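Local coordinates for protein antisigma-factor antagonist, STAS (Rhodobacter sphaeroides, PDB 3OIZ) that forms the STAS domain of a membrane protein related to SulP-type sulfate transporters, where it probably serves in regulation or protein-protein interaction, at residues Phe5-Glu10 / Arg18-Glu23; Asp45-Asp50 / Glu75-Arg80. All blocks are in the same frame, centred on the assembly; numbering follows the deposited sequence.

In the fold
From the N terminus the chain runs up strand 5-11, turns, and returns along strand 17-23; contact 1 closes this short hairpin with only seven residues between its segments. The chain then passes helix 31-36 and enters strand 46-51. Contact 2 closes a longer excursion, in which strand 54-56 and helix 59-74 come before the chain re-enters the sheet at strand 78-82. The two closures follow one another in series, neither enclosing nor crossing the other. They are stitched together because strands 17-23 and 46-51 are parallel neighbours: Tyr20 bonds through its backbone to Val48 and Asp50, so both contacts belong to one mixed four-stranded sheet, at its two sides.

Contact 1 of 2, residues Phe5-Glu10 / Arg18-Glu23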
loop_
_atom_site.group_PDB
_atom_site.type_symbol
_atom_site.label_atom_id
_atom_site.label_comp_id
_atom_site.label_asym_id
_atom_site.label_seq_id
_atom_site.Cartn_x
_atom_site.Cartn_y
_atom_site.Cartn_z
ATOM N N PHE A 5 -7.883 -1.629 9.546
ATOM C CA PHE A 5 -7.631 -1.400 8.134
ATOM C C PHE A 5 -7.726 -2.719 7.374
ATOM O O PHE A 5 -7.680 -3.795 7.964
ATOM C CB PHE A 5 -6.256 -0.736 7.899
ATOM C CG PHE A 5 -5.097 -1.699 7.963
ATOM C CD1 PHE A 5 -4.570 -2.245 6.799
ATOM C CD2 PHE A 5 -4.550 -2.069 9.197
ATOM C CE1 PHE A 5 -3.485 -3.165 6.868
ATOM C CE2 PHE A 5 -3.478 -2.973 9.273
ATOM C CZ PHE A 5 -2.953 -3.533 8.108
ATOM N N GLY A 6 -7.861 -2.624 6.074
ATOM C CA GLY A 6 -7.955 -3.809 5.240
ATOM C C GLY A 6 -7.215 -3.571 3.925
ATOM O O GLY A 6 -7.091 -2.430 3.465
ATOM N N VAL A 7 -6.673 -4.646 3.360
ATOM C CA VAL A 7 -6.018 -4.554 2.043
ATOM C C VAL A 7 -6.559 -5.682 1.184
ATOM O O VAL A 7 -6.598 -6.845 1.615
ATOM C CB VAL A 7 -4.453 -4.630 2.131
ATOM C CG1 VAL A 7 -3.828 -4.560 0.710
ATOM C CG2 VAL A 7 -3.849 -3.524 3.038
ATOM N N THR A 8 -6.997 -5.355 -0.032
ATOM C CA THR A 8 -7.387 -6.392 -0.983
ATOM C C THR A 8 -6.625 -6.096 -2.242
ATOM O O THR A 8 -6.028 -5.010 -2.368
ATOM C CB THR A 8 -8.903 -6.349 -1.293
ATOM O OG1 THR A 8 -9.245 -5.035 -1.735
ATOM C CG2 THR A 8 -9.723 -6.656 -0.038
ATOM N N SER A 9 -6.630 -7.020 -3.191
ATOM C CA SER A 9 -5.913 -6.756 -4.452
ATOM C C SER A 9 -6.620 -7.408 -5.639
ATOM O O SER A 9 -7.526 -8.263 -5.460
ATOM C CB SER A 9 -4.435 -7.182 -4.359
ATOM O OG SER A 9 -4.320 -8.604 -4.356
ATOM N N GLU A 10 -6.247 -6.993 -6.851
ATOM C CA GLU A 10 -6.810 -7.571 -8.068
ATOM C C GLU A 10 -5.701 -7.611 -9.082
ATOM O O GLU A 10 -4.998 -6.624 -9.267
ATOM C CB GLU A 10 -7.986 -6.739 -8.600
ATOM C CG GLU A 10 -9.236 -6.840 -7.744
ATOM C CD GLU A 10 -10.373 -5.931 -8.189
ATOM O OE1 GLU A 10 -11.465 -5.998 -7.582
ATOM O OE2 GLU A 10 -10.176 -5.130 -9.120
ATOM N N ARG A 18 -0.753 -5.606 -10.599
ATOM C CA ARG A 18 -1.629 -5.864 -9.459
ATOM C C ARG A 18 -2.002 -4.529 -8.842
ATOM O O ARG A 18 -1.122 -3.690 -8.631
ATOM C CB ARG A 18 -0.944 -6.732 -8.404
ATOM C CG ARG A 18 -1.946 -7.141 -7.298
ATOM C CD ARG A 18 -1.442 -8.207 -6.327
ATOM N NE ARG A 18 -1.271 -9.512 -6.972
ATOM C CZ ARG A 18 -2.208 -10.464 -7.038
ATOM N NH1 ARG A 18 -3.449 -10.294 -6.518
ATOM N NH2 ARG A 18 -1.900 -11.606 -7.626
ATOM N N ILE A 19 -3.288 -4.319 -8.585
ATOM C CA ILE A 19 -3.707 -3.139 -7.807
ATOM C C ILE A 19 -4.053 -3.564 -6.413
ATOM O O ILE A 19 -4.876 -4.461 -6.229
ATOM C CB ILE A 19 -4.927 -2.433 -8.447
ATOM C CG1 ILE A 19 -4.602 -2.105 -9.921
ATOM C CG2 ILE A 19 -5.348 -1.214 -7.559
ATOM C CD1 ILE A 19 -5.822 -1.655 -10.772
ATOM N N TYR A 20 -3.424 -2.919 -5.428
ATOM C CA TYR A 20 -3.760 -3.134 -4.024
ATOM C C TYR A 20 -4.657 -1.991 -3.576
ATOM O O TYR A 20 -4.360 -0.839 -3.847
ATOM C CB TYR A 20 -2.488 -3.119 -3.215
ATOM C CG TYR A 20 -1.671 -4.389 -3.266
ATOM C CD1 TYR A 20 -1.902 -5.427 -2.352
ATOM C CD2 TYR A 20 -0.676 -4.579 -4.250
ATOM C CE1 TYR A 20 -1.136 -6.618 -2.398
ATOM C CE2 TYR A 20 0.081 -5.752 -4.290
ATOM C CZ TYR A 20 -0.144 -6.760 -3.357
ATOM O OH TYR A 20 0.588 -7.931 -3.391
ATOM N N ARG A 21 -5.737 -2.298 -2.864
ATOM C CA ARG A 21 -6.664 -1.290 -2.390
ATOM C C ARG A 21 -6.618 -1.330 -0.864
ATOM O O ARG A 21 -6.953 -2.336 -0.252
ATOM C CB ARG A 21 -8.084 -1.532 -2.942
ATOM C CG ARG A 21 -8.125 -1.213 -4.469
ATOM C CD ARG A 21 -9.564 -1.304 -5.058
ATOM N NE ARG A 21 -9.500 -1.184 -6.519
ATOM C CZ ARG A 21 -9.411 -2.220 -7.358
ATOM N NH1 ARG A 21 -9.387 -3.472 -6.890
ATOM N NH2 ARG A 21 -9.345 -2.022 -8.670
ATOM N N VAL A 22 -6.188 -0.225 -0.267
ATOM C CA VAL A 22 -6.086 -0.129 1.168
ATOM C C VAL A 22 -7.250 0.734 1.681
ATOM O O VAL A 22 -7.536 1.824 1.138
ATOM C CB VAL A 22 -4.745 0.575 1.534
ATOM C CG1 VAL A 22 -4.563 0.543 3.019
ATOM C CG2 VAL A 22 -3.508 -0.081 0.835
ATOM N N GLU A 23 -7.927 0.266 2.728
ATOM C CA GLU A 23 -9.035 1.041 3.337
ATOM C C GLU A 23 -8.964 1.028 4.846
ATOM O O GLU A 23 -8.505 0.054 5.439
ATOM C CB GLU A 23 -10.410 0.528 2.902
ATOM C CG GLU A 23 -10.633 -0.921 3.197
ATOM C CD GLU A 23 -11.123 -1.214 4.624
ATOM O OE1 GLU A 23 -11.420 -0.278 5.423
ATOM O OE2 GLU A 23 -11.204 -2.417 4.955
HETATM O O HOH W 1 -9.617 -3.007 0.515
HETATM O O HOH W 2 -9.282 -4.758 -4.507
#
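Val7 and Ser9 pack on Tyr20 across an antiparallel hairpin whose backbone pairs Gly6 with Glu23, Thr8 with Arg21 and Glu10 with Ile19 by two hydrogen bonds each. The tight side carries Val7, Ser9, Tyr20 and Val22. Val7 CG1 comes in at the edge of the phenol, 3.7 Å from Tyr20 CD1, while its other branch, CG2, lies alongside Val22 CG2 at 4.1 Å. Small Ser9 lets its CB settle over one ring face, a CH-pi contact 4.0 Å from the Tyr20 centroid. Phe38 also meets this ring, and Tyr20 OH bonds to Asp39 N, giving the polar end of a buried side chain its partner. Arg18 leaves its strand with CG anti to the backbone N (chi1 -173°) and bends at chi3, laying CG and CD beside Ser9 CB; Arg18 NH1 then donates to Ser9 OG at 2.9 Å, and NE forms a salt bridge with Glu42. Replacing Arg18 by an alanine would probably cost Glu42 this salt bridge and Ser9 OG this donor.

The face of Thr8, Glu10 and Arg21 is looser and wet. One water donates to Arg21 O at 2.9 Å and also bonds Thr8 OG1; a second bonds the same hydroxyl and accepts from Arg21 NH1 at 2.7 Å. In one of two conformers of Glu10, OE2 reaches Arg21 NH1 at 2.9 Å, but the planes stand 68° apart and the bonds are weak, leaving this pairing doubtful. The chemistry implies a hairpin held by backbone bonds and the Tyr20 face, whose polar groups have definite partners, opposite a hydrated, adaptable face.

Contact 2 of 2, residues Asp45-Asp50 / Glu75-Arg80; sequences DRVVID and EGAEVR
Ala77 and Glu78 bring the second segment against Asp45 and Val47, just after Gly76 ends helix 59-74 in a Schellman motif. At the backbone angles of Gly76 (phi 110°) a CB would be jammed against the preceding carbonyl O, which explains the glycine; a water donates to Asp45 O at 2.8 Å and weakly to Gly76 O. Ala77 follows with its CB directed toward the other segment, resting on Val47 CG2 at 3.9 Å, a small methyl suited to the close approach. At Glu78 the strand pairing starts: its N donates to Asp45 O (2.9 Å) and its O accepts from Val47 N (2.9 Å). Its side chain, extended and with CG anti to the backbone N (chi1 166°), runs beside that of Arg46, yet Glu78 OE1 stays 5.7 Å from Arg46 NE, whose salt bridge is instead with Glu17. Val79 faces the other way, on the side of Val47, where Phe72 and Val69 of helix 59-74 cover it; a beta-branched apolar residue fits this buried strand position. Val79 O also accepts a bond from Arg73 of that helix. Arg80 closes the walk: its N donates to Val47 O at 3.0 Å and its O accepts from Ile49 N. Its chain rises extended alongside Val48, whose CG2 lies against one guanidinium face, 3.6 Å from Arg80 NE, which probably helps to cover the valine while the charged end stays at the surface. Adjacent parallel strands 46-51 and 78-82, joined through helix 59-74 packed on one face, make the beta-alpha-beta crossover of the STAS fold.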
loop_
_atom_site.group_PDB
_atom_site.type_symbol
_atom_site.label_atom_id
_atom_site.label_comp_id
_atom_site.label_asym_id
_atom_site.label_seq_id
_atom_site.Cartn_x
_atom_site.Cartn_y
_atom_site.Cartn_z
ATOM N N ASP A 45 4.972 -6.333 -13.727
ATOM C CA ASP A 45 5.522 -5.139 -14.391
ATOM C C ASP A 45 5.093 -3.867 -13.669
ATOM O O ASP A 45 5.835 -2.897 -13.625
ATOM C CB ASP A 45 5.066 -5.085 -15.827
ATOM C CG ASP A 45 5.693 -6.176 -16.679
ATOM O OD1 ASP A 45 6.758 -6.745 -16.320
ATOM O OD2 ASP A 45 5.095 -6.467 -17.710
ATOM N N ARG A 46 3.884 -3.868 -13.107
ATOM C CA ARG A 46 3.321 -2.646 -12.498
ATOM C C ARG A 46 2.582 -2.990 -11.234
ATOM O O ARG A 46 1.950 -4.033 -11.145
ATOM C CB ARG A 46 2.366 -1.942 -13.463
ATOM C CG ARG A 46 3.063 -1.379 -14.680
ATOM C CD ARG A 46 2.077 -0.779 -15.721
ATOM N NE ARG A 46 0.969 -1.677 -16.067
ATOM C CZ ARG A 46 1.058 -2.698 -16.912
ATOM N NH1 ARG A 46 2.214 -2.972 -17.527
ATOM N NH2 ARG A 46 -0.015 -3.434 -17.164
ATOM N N VAL A 47 2.663 -2.089 -10.255
ATOM C CA VAL A 47 1.889 -2.204 -9.046
ATOM C C VAL A 47 1.240 -0.854 -8.815
ATOM O O VAL A 47 1.901 0.189 -8.914
ATOM C CB VAL A 47 2.776 -2.602 -7.826
ATOM C CG1 VAL A 47 1.983 -2.513 -6.522
ATOM C CG2 VAL A 47 3.334 -4.002 -8.028
ATOM N N VAL A 48 -0.041 -0.868 -8.476
ATOM C CA VAL A 48 -0.719 0.343 -8.016
ATOM C C VAL A 48 -1.066 0.110 -6.550
ATOM O O VAL A 48 -1.623 -0.940 -6.207
ATOM C CB VAL A 48 -2.001 0.585 -8.822
ATOM C CG1 VAL A 48 -2.771 1.807 -8.262
ATOM C CG2 VAL A 48 -1.658 0.738 -10.301
ATOM N N ILE A 49 -0.759 1.084 -5.689
ATOM C CA ILE A 49 -1.255 1.030 -4.294
ATOM C C ILE A 49 -2.242 2.167 -4.112
ATOM O O ILE A 49 -1.864 3.352 -4.120
ATOM C CB ILE A 49 -0.116 1.087 -3.265
ATOM C CG1 ILE A 49 0.929 -0.024 -3.541
ATOM C CG2 ILE A 49 -0.665 0.984 -1.818
ATOM C CD1 ILE A 49 2.099 0.066 -2.573
ATOM N N ASP A 50 -3.512 1.795 -3.949
ATOM C CA ASP A 50 -4.604 2.745 -3.906
ATOM C C ASP A 50 -4.922 2.981 -2.441
ATOM O O ASP A 50 -5.467 2.095 -1.767
ATOM C CB ASP A 50 -5.824 2.194 -4.672
ATOM C CG ASP A 50 -6.993 3.179 -4.723
ATOM O OD1 ASP A 50 -7.189 3.981 -3.795
ATOM O OD2 ASP A 50 -7.750 3.118 -5.708
ATOM N N GLU A 75 12.022 -4.911 -6.715
ATOM C CA GLU A 75 11.689 -6.208 -7.298
ATOM C C GLU A 75 11.365 -6.067 -8.795
ATOM O O GLU A 75 11.051 -7.062 -9.466
ATOM C CB GLU A 75 10.573 -6.890 -6.499
ATOM C CG GLU A 75 11.049 -7.517 -5.199
ATOM C CD GLU A 75 11.789 -8.858 -5.417
ATOM O OE1 GLU A 75 11.853 -9.353 -6.552
ATOM O OE2 GLU A 75 12.293 -9.444 -4.451
ATOM N N GLY A 76 11.423 -4.837 -9.304
ATOM C CA GLY A 76 11.395 -4.563 -10.755
ATOM C C GLY A 76 10.132 -3.893 -11.295
ATOM O O GLY A 76 10.038 -3.577 -12.502
ATOM N N ALA A 77 9.174 -3.650 -10.424
ATOM C CA ALA A 77 7.885 -3.071 -10.836
ATOM C C ALA A 77 7.943 -1.560 -10.951
ATOM O O ALA A 77 8.647 -0.884 -10.181
ATOM C CB ALA A 77 6.773 -3.458 -9.833
ATOM N N GLU A 78 7.173 -1.028 -11.890
ATOM C CA GLU A 78 6.831 0.400 -11.896
ATOM C C GLU A 78 5.689 0.557 -10.886
ATOM O O GLU A 78 4.730 -0.186 -10.948
ATOM C CB GLU A 78 6.337 0.777 -13.284
ATOM C CG GLU A 78 5.642 2.092 -13.364
ATOM C CD GLU A 78 5.031 2.325 -14.738
ATOM O OE1 GLU A 78 5.550 1.732 -15.723
ATOM O OE2 GLU A 78 4.020 3.080 -14.817
ATOM N N VAL A 79 5.805 1.488 -9.952
ATOM C CA VAL A 79 4.837 1.577 -8.866
ATOM C C VAL A 79 4.243 2.968 -8.836
ATOM O O VAL A 79 4.971 4.003 -8.977
ATOM C CB VAL A 79 5.474 1.291 -7.480
ATOM C CG1 VAL A 79 4.424 1.341 -6.373
ATOM C CG2 VAL A 79 6.220 -0.073 -7.469
ATOM N N ARG A 80 2.930 3.001 -8.673
ATOM C CA ARG A 80 2.274 4.282 -8.449
ATOM C C ARG A 80 1.299 4.235 -7.291
ATOM O O ARG A 80 0.618 3.218 -7.087
ATOM C CB ARG A 80 1.583 4.785 -9.696
ATOM C CG ARG A 80 0.461 3.978 -10.254
ATOM C CD ARG A 80 0.011 4.535 -11.623
ATOM N NE ARG A 80 -1.162 3.828 -12.174
ATOM C CZ ARG A 80 -2.440 4.192 -11.979
ATOM N NH1 ARG A 80 -2.737 5.271 -11.249
ATOM N NH2 ARG A 80 -3.431 3.478 -12.521
HETATM O O HOH W 3 8.157 -2.612 -15.190
#